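Local coordinates for protein BpsB (PgaB), Poly-beta-1,6-N-acetyl-D-glucosamine N-deacetylase (Bordetella bronchiseptica RB50, PDB 5BU6) that removes acetyl groups from the N-acetylglucosamine units of poly-beta-1,6-N-acetyl-D-glucosamine, as a metal-dependent family 4 carbohydrate esterase required for biofilm formation, at residues Leu11-Leu16 with Gly247-Asp252. The protein carries 5 engineered substitutions. Sequence-based numbering, arbitrary orientation.
Sequences LTFRVL and GPNTPD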
loop_
_atom_site.group_PDB
_atom_site.type_symbol
_atom_site.label_atom_id
_atom_site.label_comp_id
_atom_site.label_asym_id
_atom_site.label_seq_id
_atom_site.Cartn_x
_atom_site.Cartn_y
_atom_site.Cartn_z
ATOM N N LEU A 11 -4.856 19.943 9.585
ATOM C CA LEU A 11 -4.016 19.545 8.445
ATOM C C LEU A 11 -3.080 18.361 8.708
ATOM O O LEU A 11 -2.825 17.563 7.812
ATOM C CB LEU A 11 -3.152 20.713 7.995
ATOM C CG LEU A 11 -3.915 21.918 7.445
ATOM C CD1 LEU A 11 -2.994 23.107 7.356
ATOM C CD2 LEU A 11 -4.509 21.580 6.090
ATOM N N THR A 12 -2.532 18.286 9.920
ATOM C CA THR A 12 -1.529 17.274 10.235
ATOM C C THR A 12 -2.225 15.957 10.522
ATOM O O THR A 12 -3.178 15.916 11.282
ATOM C CB THR A 12 -0.652 17.710 11.421
ATOM O OG1 THR A 12 0.087 18.875 11.046
ATOM C CG2 THR A 12 0.340 16.625 11.813
ATOM N N PHE A 13 -1.770 14.881 9.886
ATOM C CA PHE A 13 -2.407 13.582 10.097
ATOM C C PHE A 13 -1.402 12.435 10.251
ATOM O O PHE A 13 -0.232 12.546 9.846
ATOM C CB PHE A 13 -3.383 13.284 8.958
ATOM C CG PHE A 13 -2.731 13.165 7.609
ATOM C CD1 PHE A 13 -2.483 14.298 6.837
ATOM C CD2 PHE A 13 -2.375 11.916 7.099
ATOM C CE1 PHE A 13 -1.888 14.193 5.597
ATOM C CE2 PHE A 13 -1.773 11.807 5.847
ATOM C CZ PHE A 13 -1.543 12.941 5.091
ATOM N N ARG A 14 -1.856 11.355 10.875
ATOM C CA ARG A 14 -1.053 10.137 10.967
ATOM C C ARG A 14 -1.617 9.085 10.008
ATOM O O ARG A 14 -2.774 9.166 9.608
ATOM C CB ARG A 14 -1.026 9.624 12.414
ATOM C CG ARG A 14 -0.181 10.479 13.369
ATOM C CD ARG A 14 1.293 10.127 13.278
ATOM N NE ARG A 14 2.103 10.945 14.174
ATOM C CZ ARG A 14 3.377 10.706 14.480
ATOM N NH1 ARG A 14 4.009 11.525 15.299
ATOM N NH2 ARG A 14 4.018 9.657 13.969
ATOM N N VAL A 15 -0.780 8.133 9.595
ATOM C CA VAL A 15 -1.218 7.020 8.741
ATOM C C VAL A 15 -0.767 5.726 9.417
ATOM O O VAL A 15 0.367 5.623 9.897
ATOM C CB VAL A 15 -0.649 7.090 7.317
ATOM C CG1 VAL A 15 -1.140 5.916 6.467
ATOM C CG2 VAL A 15 -1.034 8.406 6.640
ATOM N N LEU A 16 -1.667 4.752 9.457
ATOM C CA LEU A 16 -1.416 3.505 10.145
ATOM C C LEU A 16 -1.609 2.377 9.152
ATOM O O LEU A 16 -2.712 2.152 8.669
ATOM C CB LEU A 16 -2.359 3.384 11.353
ATOM C CG LEU A 16 -2.124 2.340 12.435
ATOM C CD1 LEU A 16 -0.782 2.559 13.133
ATOM C CD2 LEU A 16 -3.283 2.352 13.427
ATOM N N GLY A 247 6.315 9.140 11.106
ATOM C CA GLY A 247 6.294 10.513 11.555
ATOM C C GLY A 247 4.986 11.168 11.210
ATOM O O GLY A 247 4.168 10.589 10.497
ATOM N N PRO A 248 4.770 12.379 11.731
ATOM C CA PRO A 248 3.533 13.088 11.424
ATOM C C PRO A 248 3.582 13.637 10.012
ATOM O O PRO A 248 4.643 14.037 9.541
ATOM C CB PRO A 248 3.512 14.213 12.465
ATOM C CG PRO A 248 4.963 14.512 12.699
ATOM C CD PRO A 248 5.693 13.190 12.550
ATOM N N ASN A 249 2.448 13.638 9.334
ATOM C CA ASN A 249 2.371 14.310 8.049
ATOM C C ASN A 249 1.946 15.740 8.266
ATOM O O ASN A 249 0.757 16.061 8.220
ATOM C CB ASN A 249 1.405 13.611 7.124
ATOM C CG ASN A 249 1.877 12.233 6.768
ATOM O OD1 ASN A 249 2.783 12.065 5.945
ATOM N ND2 ASN A 249 1.298 11.237 7.410
ATOM N N THR A 250 2.935 16.582 8.515
ATOM C CA THR A 250 2.708 17.994 8.747
ATOM C C THR A 250 2.496 18.669 7.386
ATOM O O THR A 250 2.723 18.045 6.351
ATOM C CB THR A 250 3.890 18.606 9.529
ATOM O OG1 THR A 250 5.108 18.366 8.817
ATOM C CG2 THR A 250 3.984 17.981 10.922
ATOM N N PRO A 251 2.030 19.931 7.376
ATOM C CA PRO A 251 1.733 20.580 6.092
ATOM C C PRO A 251 2.907 20.680 5.113
ATOM O O PRO A 251 2.659 20.796 3.920
ATOM C CB PRO A 251 1.286 21.989 6.518
ATOM C CG PRO A 251 0.702 21.797 7.857
ATOM C CD PRO A 251 1.544 20.733 8.515
ATOM N N ASP A 252 4.148 20.658 5.597
ATOM C CA ASP A 252 5.303 20.739 4.704
ATOM C C ASP A 252 5.648 19.404 4.018
ATOM O O ASP A 252 6.469 19.370 3.104
ATOM C CB ASP A 252 6.524 21.250 5.466
ATOM C CG ASP A 252 6.908 20.351 6.619
ATOM O OD1 ASP A 252 5.993 19.864 7.315
ATOM O OD2 ASP A 252 8.123 20.131 6.827
HETATM O O HOH W 1 -0.586 17.885 6.555
HETATM O O HOH W 2 3.438 7.617 11.803
HETATM O O HOH W 3 2.093 8.813 9.913
#
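N249 reaches across to F13 with both backbone and side chain. Its CB sits over the centre of the F13 ring, 3.7 Å from the centroid, a CH-pi contact. CG, placed beside the backbone N by a chi1 of -65°, carries the amide on over the CE2 side of the ring, the two planes 22° apart. From there ND2 turns to F13 O at 3.2 Å; it lies well above that carbonyl's plane, and V15 CG2 packs against it as well. OD1 accepts from the backbone N of R259, so both ends of the amide are tied and its rotation is fixed. N249 N also gives its hydrogen to F13 O (2.9 Å), which thus takes two bonds from one residue, while F13 N returns one to N249 O. This reciprocal pair makes F13 and N249 a single antiparallel bridge of the hydrogen-bonded kind. It clips the loop between strands 240-242 and 261-266 onto the lead-in to strand 14-20, part of the parallel sheet of the polysaccharide deacetylase domain, in this family a distorted (beta/alpha) barrel; the V15 side chain is about 13 Å from a bound nickel ion. Beyond the bridge, R14 bends at chi2 (-82°) and lays one face of its guanidinium over the G247-P248 peptide, with P248 N 3.5 Å from CZ, while NE makes a salt bridge to D6. A water in the guanidinium plane accepts from NH2, and another joins V15 N to G247 O. At the far end T12 CG2 lies beside T250 CG2, and L11 CD1 meets P251 CG at 4.0 Å.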